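Local coordinates for protein thermosome subunit (Methanococcoides burtonii, PDB 3AQ1) that probably acts as a group II chaperonin subunit that binds unfolded proteins and uses ATP binding and hydrolysis to drive their folding, at residues K67-S71 and T72-E76. Residues are numbered along the deposited sequence; the frame is centred on the assembly and turned at random.
Sequences KGVHS and TIISE
Val-69 meets Ile-74 and Ile-73 in the turn where the loop after helix 45-65 runs into helix 71-92. These two helices, with helix 449-467, belong to the equatorial domain of the chaperonin fold. Val-69 CG1 lies anti to the backbone N (chi1 -177°), which puts it 3.8 Å from Ile-74 CG1, with Ile-73 CG2 a little farther off. The Val-69 and Ile-74 side chains cross at a slant.

His-70 holds the N-cap position. His-70 O accepts two weak hydrogen bonds, from Ile-73 N at 3.1 Å and from Ile-74 N at 3.4 Å. The second is the straighter one, at 163°. The imidazole ring lies alongside Thr-72, pointing the same way. Thr-72 N sits 3.4 Å above the centre of one face of the His-70 ring.

Ser-71 opens the helix. Ser-71 O accepts a hydrogen bond from Ser-75 OG at 3.3 Å, the donor tilted 19° from the carbonyl plane, and a weak one from Ser-75 N. Ser-71 OG turns to Leu-467 O in a weak hydrogen bond.

Ile-74 also packs on Ala-61, Leu-64, Ile-65 and Leu-467. Cut back to an alanine here, the side chain loses CG1 and CD1, and a gap is likely to open between Val-69, helix 45-65 and Leu-467.

Three of the four hydrogen bonds are weak. The turn therefore appears to rely largely on the apolar packing of Ile-74, with the Ser-75 hydroxyl adding a grip on Ser-71 O.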
loop_
_atom_site.group_PDB
_atom_site.type_symbol
_atom_site.label_atom_id
_atom_site.label_comp_id
_atom_site.label_asym_id
_atom_site.label_seq_id
_atom_site.Cartn_x
_atom_site.Cartn_y
_atom_site.Cartn_z
ATOM N N LYS A 67 6.638 28.358 -34.054
ATOM C CA LYS A 67 6.145 29.733 -33.927
ATOM C C LYS A 67 7.220 30.679 -33.407
ATOM O O LYS A 67 6.957 31.866 -33.207
ATOM C CB LYS A 67 4.928 29.812 -32.998
ATOM C CG LYS A 67 3.578 29.660 -33.686
ATOM C CD LYS A 67 2.436 30.143 -32.787
ATOM C CE LYS A 67 2.655 31.594 -32.367
ATOM N NZ LYS A 67 1.489 32.171 -31.641
ATOM N N GLY A 68 8.418 30.153 -33.155
ATOM C CA GLY A 68 9.545 30.989 -32.769
ATOM C C GLY A 68 10.095 30.871 -31.354
ATOM O O GLY A 68 11.262 31.213 -31.112
ATOM N N VAL A 69 9.274 30.405 -30.413
ATOM C CA VAL A 69 9.704 30.306 -29.015
ATOM C C VAL A 69 10.858 29.321 -28.861
ATOM O O VAL A 69 10.742 28.168 -29.282
ATOM C CB VAL A 69 8.561 29.840 -28.086
ATOM C CG1 VAL A 69 9.040 29.817 -26.646
ATOM C CG2 VAL A 69 7.333 30.731 -28.230
ATOM N N HIS A 70 11.961 29.768 -28.253
ATOM C CA HIS A 70 13.116 28.891 -28.033
ATOM C C HIS A 70 12.791 27.670 -27.154
ATOM O O HIS A 70 12.105 27.773 -26.133
ATOM C CB HIS A 70 14.326 29.664 -27.482
ATOM C CG HIS A 70 15.494 28.789 -27.123
ATOM N ND1 HIS A 70 16.052 27.887 -28.005
ATOM C CD2 HIS A 70 16.214 28.687 -25.980
ATOM C CE1 HIS A 70 17.058 27.262 -27.420
ATOM N NE2 HIS A 70 17.179 27.730 -26.190
ATOM N N SER A 71 13.303 26.519 -27.576
ATOM C CA SER A 71 13.038 25.236 -26.937
ATOM C C SER A 71 13.358 25.186 -25.441
ATOM O O SER A 71 12.732 24.447 -24.685
ATOM C CB SER A 71 13.816 24.141 -27.663
ATOM O OG SER A 71 14.192 23.116 -26.772
ATOM N N THR A 72 14.337 25.969 -25.013
ATOM C CA THR A 72 14.788 25.913 -23.632
ATOM C C THR A 72 13.893 26.712 -22.686
ATOM O O THR A 72 13.764 26.377 -21.509
ATOM C CB THR A 72 16.247 26.352 -23.544
ATOM O OG1 THR A 72 17.069 25.257 -23.967
ATOM C CG2 THR A 72 16.615 26.751 -22.131
ATOM N N ILE A 73 13.265 27.752 -23.222
ATOM C CA ILE A 73 12.292 28.563 -22.492
ATOM C C ILE A 73 11.039 27.753 -22.177
ATOM O O ILE A 73 10.499 27.831 -21.073
ATOM C CB ILE A 73 11.884 29.822 -23.303
ATOM C CG1 ILE A 73 13.010 30.860 -23.300
ATOM C CG2 ILE A 73 10.610 30.436 -22.755
ATOM C CD1 ILE A 73 12.760 32.061 -24.217
ATOM N N ILE A 74 10.583 26.978 -23.160
ATOM C CA ILE A 74 9.437 26.088 -22.987
ATOM C C ILE A 74 9.659 25.129 -21.828
ATOM O O ILE A 74 8.771 24.942 -21.004
ATOM C CB ILE A 74 9.148 25.268 -24.263
ATOM C CG1 ILE A 74 8.742 26.196 -25.408
ATOM C CG2 ILE A 74 8.048 24.245 -24.011
ATOM C CD1 ILE A 74 8.721 25.527 -26.756
ATOM N N SER A 75 10.848 24.533 -21.768
ATOM C CA SER A 75 11.203 23.608 -20.694
ATOM C C SER A 75 11.068 24.226 -19.308
ATOM O O SER A 75 10.482 23.613 -18.411
ATOM C CB SER A 75 12.628 23.100 -20.872
ATOM O OG SER A 75 12.770 22.452 -22.113
ATOM N N GLU A 76 11.615 25.426 -19.121
ATOM C CA GLU A 76 11.510 26.084 -17.822
ATOM C C GLU A 76 10.074 26.479 -17.513
ATOM O O GLU A 76 9.617 26.326 -16.382
ATOM C CB GLU A 76 12.446 27.283 -17.726
ATOM C CG GLU A 76 13.863 26.889 -17.358
ATOM C CD GLU A 76 14.899 27.529 -18.262
ATOM O OE1 GLU A 76 14.974 28.777 -18.304
ATOM O OE2 GLU A 76 15.640 26.778 -18.934
#